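PDB 3O0A: leucyl-tRNA synthetase subunit alpha from Aquifex aeolicus, which charges tRNA with leucine, the CP1 hydrolytic domain crystallised here probably serving to remove wrongly attached amino acids from the tRNA. Local coordinates for residues V42-P47 / A138-P143; D48-A53 / A113-N118; T54-A59 / I122-A127; S81-F86 / V107-Y112. One frame throughout, in Å; residues are numbered along the deposited sequence.

In the fold
Residues 42-59 run straight through the first halves of contacts 1, 2 and 3, and the chain then makes a largely helical excursion that includes 81-86, the first half of contact 4. On its return, 107-112 closes contact 4, the innermost loop; 113-118 closes contact 2, 122-127 contact 3 and 138-143 contact 1. Contact 1 therefore encloses all the others, contact 4 nests inside each of them, and contacts 2 and 3 cross because their segments alternate. Contact 3 builds the middle of a mixed four-stranded sheet, contact 4 sets a helix on its outer strand 106-114, and contacts 1 and 2 tie this sheet's strands to strand 37-44 and the turn after it.

Contact 1: V42-P47 / A138-P143; sequences VFTTRP and AIMCVP
Phe43 and Ala138 lie on strands that approach closely with no direct hydrogen bond between them; two waters join the backbones instead. One water accepts from Phe43 N at 3.0 Å and donates to Ala138 O at 2.8 Å. The second donates to Phe43 O and accepts from Met140 N. The strands explain this: the axes of 42-44 and 138-141 come within 5.3 Å but make an angle of 61°, too splayed for regular pairing. Val42 suits the narrow end of the splay, its branched CB sitting 3.4 Å from Ala138 O while CG1 lies against the carbonyl carbon of Ile139 and CG2 against Met140 CB. Here the outermost strands of two different sheets meet, 37-44 of a three-stranded antiparallel sheet and 138-141 of the mixed four-stranded one. Thr44, the last residue of its strand, opens the threonine-rich motif (TTRPDT) of leucyl-tRNA synthetase editing domains. Met140 reaches across to it: its CG is placed between its own N and carbonyl carbon (chi1 71°) and the chain is extended beyond, which carries CE to within 3.4 Å of Arg46 O and also against Thr44. A long, unbranched side chain suits that span. Thr44 forms an ST turn, OG1 accepting from Arg46 N at 2.8 Å with an N-H...O angle of 152°. An alanine here lacks OG1 and CG2, so Arg46 N would probably lose its acceptor, the turn could open and Met140 CE would be less closely packed. The guanidinium of Arg46 leads away from strand 138-141 to a salt bridge with Asp48.

Contact 2: D48-A53 / A113-N118; sequences DTVFGA and ATNPAN
An Asx turn at Asn115, just beyond strand 106-114, docks on the 3-10 turn that carries Val50 and Phe51, a continuation of the threonine-rich motif of the editing domain. Asn115 OD1 closes its own turn by accepting from Ala117 N at 2.9 Å, while ND2 donates across the contact to Val50 O, also at 2.9 Å. That second bond is fairly straight, 163° at the hydrogen, and Val50 O lies nearly in the plane of the amide. Placing CG anti to the backbone N (chi1 -176°) extends the asparagine towards the 3-10 turn. Val50 O is held twice, since Ala53 N reaches it from the opposite face of the carbonyl plane. The turn also brings Ala117 over Phe51: its CB stands 3.7 Å from the ring centroid and only 9° off the normal, a CH-pi contact over the face. The same methyl meets Val50 CG1 at 3.7 Å, and a small residue suits a position pressed between the two. Asn118 CB comes to Phe51 CD2 obliquely at 3.8 Å, its amide plane steeply turned to the ring. Beyond the contact, Val50 and Phe51 pack on Ile201 and Trp204 of helix 194-207. A water accepts from Asn118 ND2 at 3.0 Å and from Asn115 ND2, and lies 2.6 Å from Ala53 O; Asn118 OD1 is taken by Glu120 N. Because Asn115 uses its oxygen as acceptor and its nitrogen as donor, a flipped amide would set oxygen against Val50 O and N-H against N-H at Ala117, so the bonds fix its orientation.

Contact 3: T54-A59 / I122-A127; sequences TFVVLA and IPVWSA
Leu58 O is gripped by Ser126 OG, which donates to it at 2.9 Å from above the carbonyl plane, and by Ala127 N in a weak bond of 3.4 Å. Ser126 OG reaches it by standing anti to its own backbone N (chi1 -174°). With an alanine in place of Ser126, Leu58 O would probably be left to the weak Ala127 bond, and the strand ends would be less firmly joined. Before this point the pairing is regular: Pro123 O takes Val56 N at 3.0 Å, Val56 O takes Trp125 N at 2.8 Å, and Trp125 O takes Leu58 N. These are the two neighbouring parallel strands, 55-58 and 121-127, of the mixed sheet at the heart of the domain. Where the pairing begins, Thr54 O meets Pro123 CD, since a proline has no N-H to offer. Val56, Leu58, Val124 and Ser126 share one face, which turns Leu58 to helix 64-74. On it Leu58 CD1 touches Val124 CG1 at 3.7 Å, and the side chains of Val56 and Ile122 cross at about a right angle, CG2 of Val56 3.8 Å from CD1 of Ile122. Beta-branched residues suit such extended backbone. Val57 and Trp125 occupy the other face, where Val57 CG1 lies 3.6 Å from Ala127 CB. The indole of Trp125 has Pro123 O in plane at its edge, and its ring meets those of Phe108 and Tyr156.

Contact 4: S81-F86 / V107-Y112; sequences SDVENF and VFLGVY
The ring of Phe86 receives Val107 obliquely, CD2 lying 3.6 Å from Val107 CG2. The second aromatic, Phe108, points away from the helix: Gly110 N stands 3.3 Å above its plane, over the centre of one face, with Tyr112 CE1 in plane at its edge. Val107 offers both of its methyls to the helix. With CG1 anti to the carbonyl carbon (chi1 -69°), CG2 falls between N and the carbonyl carbon and meets the ring, while CG1 touches Phe86 CB at 3.6 Å and comes near Asp82 O. In this way helix 80-91 is laid on strand 106-114, an outermost strand of the mixed sheet, with the axes of 81-86 and 107-109 8.3 Å apart and at 125°. One helical turn before Phe86, Val83 supplies the other half of the grip. The side chains of Val83 and Leu109 cross at about a right angle, CG1 touching CD2 at 3.7 Å, and Val83 CG2 rests on Phe108 O; Val83 also packs on Val65 and Ala69 of helix 64-74. No hydrogen bond joins the two segments, and apolar residues suit such an interface. Gly110 lies where the strand turns a corner; at its positive phi (84°) a CB would press on Leu109 O, so glycine fits the corner, and its O accepts from Asn77 ND2.

Contact 1: V42-P47 / A138-P143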
loop_
_atom_site.group_PDB
_atom_site.type_symbol
_atom_site.label_atom_id
_atom_site.label_comp_id
_atom_site.label_asym_id
_atom_site.label_seq_id
_atom_site.Cartn_x
_atom_site.Cartn_y
_atom_site.Cartn_z
ATOM N N VAL A 42 6.237 2.376 -3.500
ATOM C CA VAL A 42 6.361 1.201 -2.646
ATOM C C VAL A 42 7.410 0.271 -3.242
ATOM O O VAL A 42 7.523 0.155 -4.449
ATOM C CB VAL A 42 4.996 0.455 -2.399
ATOM C CG1 VAL A 42 3.904 1.413 -1.905
ATOM C CG2 VAL A 42 4.506 -0.303 -3.627
ATOM N N PHE A 43 8.195 -0.372 -2.389
ATOM C CA PHE A 43 9.007 -1.483 -2.854
ATOM C C PHE A 43 8.325 -2.817 -2.558
ATOM O O PHE A 43 7.807 -3.025 -1.473
ATOM C CB PHE A 43 10.410 -1.460 -2.256
ATOM C CG PHE A 43 11.215 -2.679 -2.608
ATOM C CD1 PHE A 43 11.794 -2.809 -3.868
ATOM C CD2 PHE A 43 11.345 -3.722 -1.696
ATOM C CE1 PHE A 43 12.515 -3.961 -4.203
ATOM C CE2 PHE A 43 12.062 -4.869 -2.024
ATOM C CZ PHE A 43 12.641 -4.985 -3.277
ATOM N N THR A 44 8.328 -3.719 -3.532
ATOM C CA THR A 44 7.768 -5.060 -3.324
ATOM C C THR A 44 8.603 -6.138 -3.991
ATOM O O THR A 44 9.099 -5.936 -5.088
ATOM C CB THR A 44 6.288 -5.175 -3.830
ATOM O OG1 THR A 44 5.799 -6.503 -3.588
ATOM C CG2 THR A 44 6.162 -4.846 -5.316
ATOM N N THR A 45 8.747 -7.286 -3.330
ATOM C CA THR A 45 9.352 -8.458 -3.966
ATOM C C THR A 45 8.265 -9.313 -4.619
ATOM O O THR A 45 8.547 -10.386 -5.157
ATOM C CB THR A 45 10.158 -9.316 -2.963
ATOM O OG1 THR A 45 9.287 -9.792 -1.928
ATOM C CG2 THR A 45 11.275 -8.485 -2.343
ATOM N N ARG A 46 7.026 -8.820 -4.562
ATOM C CA ARG A 46 5.869 -9.527 -5.115
ATOM C C ARG A 46 5.058 -8.684 -6.115
ATOM O O ARG A 46 3.847 -8.501 -5.946
ATOM C CB ARG A 46 4.970 -10.046 -3.987
ATOM C CG ARG A 46 5.583 -11.183 -3.128
ATOM C CD ARG A 46 5.988 -12.412 -3.941
ATOM N NE ARG A 46 4.889 -13.002 -4.708
ATOM C CZ ARG A 46 3.981 -13.849 -4.222
ATOM N NH1 ARG A 46 4.003 -14.222 -2.942
ATOM N NH2 ARG A 46 3.040 -14.331 -5.026
ATOM N N PRO A 47 5.715 -8.190 -7.181
ATOM C CA PRO A 47 4.962 -7.373 -8.130
ATOM C C PRO A 47 3.890 -8.184 -8.877
ATOM O O PRO A 47 2.949 -7.603 -9.418
ATOM C CB PRO A 47 6.054 -6.859 -9.071
ATOM C CG PRO A 47 7.102 -7.930 -9.039
ATOM C CD PRO A 47 7.117 -8.360 -7.605
ATOM N N ALA A 138 7.005 2.370 2.722
ATOM C CA ALA A 138 5.587 2.205 2.399
ATOM C C ALA A 138 5.431 0.922 1.607
ATOM O O ALA A 138 6.272 0.592 0.758
ATOM C CB ALA A 138 5.074 3.370 1.592
ATOM N N ILE A 139 4.370 0.184 1.899
ATOM C CA ILE A 139 4.151 -1.088 1.213
ATOM C C ILE A 139 2.753 -1.142 0.605
ATOM O O ILE A 139 1.817 -0.486 1.090
ATOM C CB ILE A 139 4.393 -2.310 2.161
ATOM C CG1 ILE A 139 3.408 -2.308 3.339
ATOM C CG2 ILE A 139 5.855 -2.328 2.661
ATOM C CD1 ILE A 139 3.259 -3.676 4.035
ATOM N N MET A 140 2.621 -1.919 -0.467
ATOM C CA MET A 140 1.300 -2.344 -0.900
ATOM C C MET A 140 0.904 -3.580 -0.115
ATOM O O MET A 140 1.736 -4.466 0.162
ATOM C CB MET A 140 1.252 -2.603 -2.400
ATOM C CG MET A 140 2.006 -3.840 -2.846
ATOM S SD MET A 140 1.969 -3.925 -4.641
ATOM C CE MET A 140 2.436 -5.645 -4.834
ATOM N N CYS A 141 -0.363 -3.632 0.278
ATOM C CA CYS A 141 -0.816 -4.727 1.107
ATOM C C CYS A 141 -1.780 -5.640 0.365
ATOM O O CYS A 141 -2.786 -5.197 -0.181
ATOM C CB CYS A 141 -1.420 -4.191 2.405
ATOM S SG CYS A 141 -0.241 -3.183 3.338
ATOM N N VAL A 142 -1.439 -6.923 0.366
ATOM C CA VAL A 142 -2.136 -7.939 -0.404
ATOM C C VAL A 142 -2.492 -9.046 0.602
ATOM O O VAL A 142 -1.777 -10.051 0.723
ATOM C CB VAL A 142 -1.257 -8.473 -1.558
ATOM C CG1 VAL A 142 -2.015 -9.504 -2.423
ATOM C CG2 VAL A 142 -0.748 -7.305 -2.428
ATOM N N PRO A 143 -3.592 -8.852 1.350
ATOM C CA PRO A 143 -3.929 -9.812 2.405
ATOM C C PRO A 143 -4.116 -11.251 1.930
ATOM O O PRO A 143 -3.882 -12.174 2.706
ATOM C CB PRO A 143 -5.248 -9.289 2.988
ATOM C CG PRO A 143 -5.460 -7.959 2.432
ATOM C CD PRO A 143 -4.552 -7.736 1.265
HETATM O O HOH W 1 4.999 -3.524 -0.999
HETATM O O HOH W 2 8.820 -0.484 0.539
#

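Contact 2: D48-A53 / A113-N118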
loop_
_atom_site.group_PDB
_atom_site.type_symbol
_atom_site.label_atom_id
_atom_site.label_comp_id
_atom_site.label_asym_id
_atom_site.label_seq_id
_atom_site.Cartn_x
_atom_site.Cartn_y
_atom_site.Cartn_z
ATOM N N ASP A 48 4.034 -9.516 -8.885
ATOM C CA ASP A 48 3.023 -10.416 -9.442
ATOM C C ASP A 48 1.665 -10.313 -8.736
ATOM O O ASP A 48 0.652 -10.736 -9.290
ATOM C CB ASP A 48 3.513 -11.884 -9.449
ATOM C CG ASP A 48 3.955 -12.382 -8.065
ATOM O OD1 ASP A 48 4.503 -11.605 -7.251
ATOM O OD2 ASP A 48 3.777 -13.582 -7.799
ATOM N N THR A 49 1.654 -9.729 -7.536
ATOM C CA THR A 49 0.443 -9.607 -6.715
ATOM C C THR A 49 -0.177 -8.199 -6.723
ATOM O O THR A 49 -1.127 -7.928 -5.969
ATOM C CB THR A 49 0.700 -10.036 -5.248
ATOM O OG1 THR A 49 1.566 -9.096 -4.594
ATOM C CG2 THR A 49 1.312 -11.448 -5.191
ATOM N N VAL A 50 0.343 -7.312 -7.573
ATOM C CA VAL A 50 -0.047 -5.893 -7.519
ATOM C C VAL A 50 -1.563 -5.687 -7.719
ATOM O O VAL A 50 -2.162 -4.784 -7.129
ATOM C CB VAL A 50 0.787 -5.023 -8.505
ATOM C CG1 VAL A 50 0.456 -5.372 -9.952
ATOM C CG2 VAL A 50 0.565 -3.491 -8.226
ATOM N N PHE A 51 -2.189 -6.536 -8.538
ATOM C CA PHE A 51 -3.630 -6.394 -8.758
ATOM C C PHE A 51 -4.421 -6.743 -7.499
ATOM O O PHE A 51 -5.603 -6.414 -7.394
ATOM C CB PHE A 51 -4.100 -7.239 -9.944
ATOM C CG PHE A 51 -3.677 -6.692 -11.285
ATOM C CD1 PHE A 51 -2.403 -6.948 -11.786
ATOM C CD2 PHE A 51 -4.567 -5.932 -12.056
ATOM C CE1 PHE A 51 -1.999 -6.447 -13.040
ATOM C CE2 PHE A 51 -4.186 -5.432 -13.317
ATOM C CZ PHE A 51 -2.893 -5.686 -13.810
ATOM N N GLY A 52 -3.759 -7.402 -6.549
ATOM C CA GLY A 52 -4.403 -7.845 -5.313
ATOM C C GLY A 52 -4.219 -6.886 -4.159
ATOM O O GLY A 52 -4.645 -7.173 -3.042
ATOM N N ALA A 53 -3.599 -5.736 -4.428
ATOM C CA ALA A 53 -3.412 -4.727 -3.386
ATOM C C ALA A 53 -4.759 -4.122 -3.022
ATOM O O ALA A 53 -5.452 -3.569 -3.876
ATOM C CB ALA A 53 -2.401 -3.644 -3.826
ATOM N N ALA A 113 -5.344 5.715 -2.397
ATOM C CA ALA A 113 -4.326 5.703 -3.435
ATOM C C ALA A 113 -4.877 4.949 -4.639
ATOM O O ALA A 113 -5.566 3.939 -4.495
ATOM C CB ALA A 113 -3.081 5.007 -2.917
ATOM N N THR A 114 -4.555 5.439 -5.827
ATOM C CA THR A 114 -4.882 4.726 -7.041
ATOM C C THR A 114 -3.814 3.677 -7.280
ATOM O O THR A 114 -2.613 3.963 -7.240
ATOM C CB THR A 114 -4.979 5.687 -8.229
ATOM O OG1 THR A 114 -5.969 6.681 -7.936
ATOM C CG2 THR A 114 -5.353 4.935 -9.505
ATOM N N ASN A 115 -4.280 2.452 -7.504
ATOM C CA ASN A 115 -3.420 1.347 -7.911
ATOM C C ASN A 115 -3.126 1.497 -9.409
ATOM O O ASN A 115 -4.053 1.479 -10.231
ATOM C CB ASN A 115 -4.156 0.032 -7.616
ATOM C CG ASN A 115 -3.317 -1.196 -7.915
ATOM O OD1 ASN A 115 -2.395 -1.156 -8.731
ATOM N ND2 ASN A 115 -3.636 -2.299 -7.244
ATOM N N PRO A 116 -1.841 1.659 -9.778
ATOM C CA PRO A 116 -1.481 1.907 -11.187
ATOM C C PRO A 116 -1.765 0.696 -12.087
ATOM O O PRO A 116 -1.827 0.846 -13.306
ATOM C CB PRO A 116 0.029 2.183 -11.115
ATOM C CG PRO A 116 0.479 1.454 -9.905
ATOM C CD PRO A 116 -0.651 1.608 -8.914
ATOM N N ALA A 117 -1.936 -0.486 -11.491
ATOM C CA ALA A 117 -2.169 -1.704 -12.283
ATOM C C ALA A 117 -3.603 -1.778 -12.813
ATOM O O ALA A 117 -3.836 -2.216 -13.943
ATOM C CB ALA A 117 -1.849 -2.942 -11.461
ATOM N N ASN A 118 -4.559 -1.347 -11.997
ATOM C CA ASN A 118 -5.977 -1.544 -12.303
ATOM C C ASN A 118 -6.871 -0.316 -12.085
ATOM O O ASN A 118 -8.077 -0.375 -12.358
ATOM C CB ASN A 118 -6.525 -2.752 -11.527
ATOM C CG ASN A 118 -6.389 -2.589 -10.024
ATOM O OD1 ASN A 118 -6.235 -1.473 -9.526
ATOM N ND2 ASN A 118 -6.447 -3.701 -9.293
HETATM O O HOH W 3 -6.548 -3.368 -6.273
#

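Contact 3: T54-A59 / I122-A127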
loop_
_atom_site.group_PDB
_atom_site.type_symbol
_atom_site.label_atom_id
_atom_site.label_comp_id
_atom_site.label_asym_id
_atom_site.label_seq_id
_atom_site.Cartn_x
_atom_site.Cartn_y
_atom_site.Cartn_z
ATOM N N THR A 54 -5.149 -4.272 -1.760
ATOM C CA THR A 54 -6.440 -3.737 -1.303
ATOM C C THR A 54 -6.290 -2.588 -0.310
ATOM O O THR A 54 -7.294 -1.991 0.124
ATOM C CB THR A 54 -7.331 -4.840 -0.704
ATOM O OG1 THR A 54 -6.690 -5.406 0.442
ATOM C CG2 THR A 54 -7.591 -5.939 -1.731
ATOM N N PHE A 55 -5.041 -2.314 0.078
ATOM C CA PHE A 55 -4.697 -1.131 0.863
ATOM C C PHE A 55 -3.194 -0.884 0.820
ATOM O O PHE A 55 -2.430 -1.741 0.349
ATOM C CB PHE A 55 -5.241 -1.213 2.319
ATOM C CG PHE A 55 -4.745 -2.389 3.124
ATOM C CD1 PHE A 55 -5.271 -3.671 2.937
ATOM C CD2 PHE A 55 -3.818 -2.193 4.146
ATOM C CE1 PHE A 55 -4.837 -4.744 3.718
ATOM C CE2 PHE A 55 -3.377 -3.261 4.932
ATOM C CZ PHE A 55 -3.887 -4.541 4.712
ATOM N N VAL A 56 -2.798 0.314 1.252
ATOM C CA VAL A 56 -1.409 0.728 1.322
ATOM C C VAL A 56 -1.104 1.067 2.771
ATOM O O VAL A 56 -1.950 1.650 3.453
ATOM C CB VAL A 56 -1.184 1.963 0.406
ATOM C CG1 VAL A 56 0.200 2.592 0.607
ATOM C CG2 VAL A 56 -1.392 1.567 -1.063
ATOM N N VAL A 57 0.086 0.693 3.246
ATOM C CA VAL A 57 0.509 1.062 4.604
ATOM C C VAL A 57 1.848 1.802 4.599
ATOM O O VAL A 57 2.814 1.346 3.992
ATOM C CB VAL A 57 0.617 -0.161 5.550
ATOM C CG1 VAL A 57 1.214 0.268 6.892
ATOM C CG2 VAL A 57 -0.758 -0.803 5.775
ATOM N N LEU A 58 1.890 2.948 5.278
ATOM C CA LEU A 58 3.122 3.686 5.495
ATOM C C LEU A 58 3.615 3.367 6.891
ATOM O O LEU A 58 2.821 3.297 7.834
ATOM C CB LEU A 58 2.852 5.195 5.428
ATOM C CG LEU A 58 2.738 5.864 4.048
ATOM C CD1 LEU A 58 1.890 5.090 3.063
ATOM C CD2 LEU A 58 2.274 7.325 4.186
ATOM N N ALA A 59 4.921 3.188 7.037
ATOM C CA ALA A 59 5.508 3.166 8.381
ATOM C C ALA A 59 5.131 4.458 9.144
ATOM O O ALA A 59 4.965 5.523 8.545
ATOM C CB ALA A 59 6.996 3.023 8.295
ATOM N N ILE A 122 -7.701 2.501 -3.249
ATOM C CA ILE A 122 -7.513 1.668 -2.066
ATOM C C ILE A 122 -7.041 2.530 -0.881
ATOM O O ILE A 122 -6.254 3.455 -1.076
ATOM C CB ILE A 122 -6.561 0.461 -2.344
ATOM C CG1 ILE A 122 -5.179 0.921 -2.811
ATOM C CG2 ILE A 122 -7.179 -0.497 -3.388
ATOM C CD1 ILE A 122 -4.163 -0.222 -2.882
ATOM N N PRO A 123 -7.551 2.254 0.340
ATOM C CA PRO A 123 -7.275 3.138 1.477
ATOM C C PRO A 123 -5.824 3.101 1.955
ATOM O O PRO A 123 -5.180 2.045 1.934
ATOM C CB PRO A 123 -8.218 2.610 2.566
ATOM C CG PRO A 123 -8.399 1.173 2.225
ATOM C CD PRO A 123 -8.410 1.118 0.732
ATOM N N VAL A 124 -5.319 4.264 2.367
ATOM C CA VAL A 124 -3.970 4.382 2.895
ATOM C C VAL A 124 -4.008 4.463 4.416
ATOM O O VAL A 124 -4.678 5.331 4.977
ATOM C CB VAL A 124 -3.233 5.598 2.319
ATOM C CG1 VAL A 124 -1.754 5.579 2.751
ATOM C CG2 VAL A 124 -3.335 5.604 0.798
ATOM N N TRP A 125 -3.275 3.543 5.041
ATOM C CA TRP A 125 -3.146 3.396 6.488
ATOM C C TRP A 125 -1.694 3.602 6.933
ATOM O O TRP A 125 -0.771 3.605 6.111
ATOM C CB TRP A 125 -3.586 1.978 6.869
ATOM C CG TRP A 125 -5.046 1.769 6.813
ATOM C CD1 TRP A 125 -5.849 1.756 5.698
ATOM C CD2 TRP A 125 -5.898 1.531 7.926
ATOM N NE1 TRP A 125 -7.160 1.532 6.064
ATOM C CE2 TRP A 125 -7.217 1.395 7.425
ATOM C CE3 TRP A 125 -5.680 1.431 9.305
ATOM C CZ2 TRP A 125 -8.308 1.152 8.258
ATOM C CZ3 TRP A 125 -6.773 1.202 10.138
ATOM C CH2 TRP A 125 -8.068 1.069 9.611
ATOM N N SER A 126 -1.492 3.813 8.232
ATOM C CA SER A 126 -0.172 3.645 8.838
ATOM C C SER A 126 -0.301 2.516 9.846
ATOM O O SER A 126 -1.366 2.348 10.450
ATOM C CB SER A 126 0.303 4.928 9.519
ATOM O OG SER A 126 1.639 4.818 9.985
ATOM N N ALA A 127 0.761 1.726 10.007
ATOM C CA ALA A 127 0.722 0.571 10.932
ATOM C C ALA A 127 2.059 0.244 11.583
ATOM O O ALA A 127 3.112 0.556 11.031
ATOM C CB ALA A 127 0.146 -0.661 10.236
#

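Contact 4: S81-F86 / V107-Y112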
loop_
_atom_site.group_PDB
_atom_site.type_symbol
_atom_site.label_atom_id
_atom_site.label_comp_id
_atom_site.label_asym_id
_atom_site.label_seq_id
_atom_site.Cartn_x
_atom_site.Cartn_y
_atom_site.Cartn_z
ATOM N N SER A 81 -6.047 13.745 15.081
ATOM C CA SER A 81 -5.514 13.441 16.408
ATOM C C SER A 81 -5.259 11.943 16.580
ATOM O O SER A 81 -4.309 11.551 17.270
ATOM C CB SER A 81 -6.437 13.955 17.517
ATOM O OG SER A 81 -7.783 13.614 17.252
ATOM N N ASP A 82 -6.107 11.118 15.972
ATOM C CA ASP A 82 -5.937 9.655 16.051
ATOM C C ASP A 82 -4.618 9.285 15.393
ATOM O O ASP A 82 -3.864 8.427 15.882
ATOM C CB ASP A 82 -7.075 8.923 15.332
ATOM C CG ASP A 82 -8.300 8.718 16.191
ATOM O OD1 ASP A 82 -8.316 9.110 17.383
ATOM O OD2 ASP A 82 -9.284 8.166 15.647
ATOM N N VAL A 83 -4.338 9.933 14.264
ATOM C CA VAL A 83 -3.122 9.637 13.521
ATOM C C VAL A 83 -1.908 10.102 14.328
ATOM O O VAL A 83 -0.949 9.354 14.505
ATOM C CB VAL A 83 -3.150 10.264 12.112
ATOM C CG1 VAL A 83 -1.820 9.999 11.370
ATOM C CG2 VAL A 83 -4.300 9.679 11.308
ATOM N N GLU A 84 -1.980 11.319 14.848
ATOM C CA GLU A 84 -0.886 11.904 15.628
ATOM C C GLU A 84 -0.568 11.073 16.861
ATOM O O GLU A 84 0.602 10.799 17.170
ATOM C CB GLU A 84 -1.295 13.308 16.060
ATOM C CG GLU A 84 -0.129 14.193 16.422
ATOM C CD GLU A 84 -0.539 15.649 16.482
ATOM O OE1 GLU A 84 -1.552 15.947 17.147
ATOM O OE2 GLU A 84 0.145 16.481 15.850
ATOM N N ASN A 85 -1.615 10.671 17.572
ATOM C CA ASN A 85 -1.454 9.839 18.767
ATOM C C ASN A 85 -0.763 8.526 18.423
ATOM O O ASN A 85 0.099 8.054 19.170
ATOM C CB ASN A 85 -2.807 9.553 19.414
ATOM C CG ASN A 85 -3.431 10.791 20.025
ATOM O OD1 ASN A 85 -2.755 11.800 20.258
ATOM N ND2 ASN A 85 -4.723 10.730 20.268
ATOM N N PHE A 86 -1.150 7.935 17.301
ATOM C CA PHE A 86 -0.501 6.693 16.855
ATOM C C PHE A 86 1.002 6.870 16.589
ATOM O O PHE A 86 1.835 6.085 17.070
ATOM C CB PHE A 86 -1.218 6.133 15.629
ATOM C CG PHE A 86 -0.529 4.955 15.011
ATOM C CD1 PHE A 86 -0.558 3.712 15.641
ATOM C CD2 PHE A 86 0.145 5.097 13.787
ATOM C CE1 PHE A 86 0.088 2.612 15.065
ATOM C CE2 PHE A 86 0.791 4.005 13.204
ATOM C CZ PHE A 86 0.740 2.763 13.841
ATOM N N VAL A 107 -3.850 2.968 11.786
ATOM C CA VAL A 107 -4.780 4.086 11.709
ATOM C C VAL A 107 -5.000 4.448 10.244
ATOM O O VAL A 107 -4.070 4.359 9.430
ATOM C CB VAL A 107 -4.274 5.327 12.493
ATOM C CG1 VAL A 107 -4.283 5.065 14.001
ATOM C CG2 VAL A 107 -2.888 5.785 12.019
ATOM N N PHE A 108 -6.230 4.817 9.908
ATOM C CA PHE A 108 -6.567 5.176 8.520
ATOM C C PHE A 108 -6.211 6.642 8.313
ATOM O O PHE A 108 -6.566 7.487 9.144
ATOM C CB PHE A 108 -8.058 4.920 8.281
ATOM C CG PHE A 108 -8.585 5.375 6.938
ATOM C CD1 PHE A 108 -7.882 5.142 5.754
ATOM C CD2 PHE A 108 -9.829 6.011 6.872
ATOM C CE1 PHE A 108 -8.404 5.567 4.526
ATOM C CE2 PHE A 108 -10.371 6.429 5.663
ATOM C CZ PHE A 108 -9.659 6.205 4.474
ATOM N N LEU A 109 -5.507 6.933 7.219
ATOM C CA LEU A 109 -5.091 8.306 6.911
ATOM C C LEU A 109 -6.140 9.143 6.169
ATOM O O LEU A 109 -5.960 10.349 5.984
ATOM C CB LEU A 109 -3.754 8.294 6.150
ATOM C CG LEU A 109 -2.599 7.546 6.835
ATOM C CD1 LEU A 109 -1.294 7.755 6.019
ATOM C CD2 LEU A 109 -2.407 7.925 8.332
ATOM N N GLY A 110 -7.236 8.511 5.751
ATOM C CA GLY A 110 -8.355 9.241 5.166
ATOM C C GLY A 110 -8.227 9.539 3.681
ATOM O O GLY A 110 -9.011 10.311 3.129
ATOM N N VAL A 111 -7.240 8.937 3.026
ATOM C CA VAL A 111 -7.082 9.115 1.582
ATOM C C VAL A 111 -7.041 7.755 0.907
ATOM O O VAL A 111 -6.766 6.744 1.560
ATOM C CB VAL A 111 -5.799 9.915 1.221
ATOM C CG1 VAL A 111 -5.899 11.354 1.789
ATOM C CG2 VAL A 111 -4.525 9.214 1.737
ATOM N N TYR A 112 -7.298 7.758 -0.397
ATOM C CA TYR A 112 -7.257 6.542 -1.200
ATOM C C TYR A 112 -6.234 6.687 -2.317
ATOM O O TYR A 112 -6.236 7.676 -3.071
ATOM C CB TYR A 112 -8.640 6.257 -1.775
ATOM C CG TYR A 112 -9.661 6.001 -0.697
ATOM C CD1 TYR A 112 -10.282 7.059 -0.027
ATOM C CD2 TYR A 112 -9.988 4.699 -0.327
ATOM C CE1 TYR A 112 -11.216 6.815 0.990
ATOM C CE2 TYR A 112 -10.923 4.451 0.662
ATOM C CZ TYR A 112 -11.522 5.503 1.320
ATOM O OH TYR A 112 -12.448 5.241 2.301
#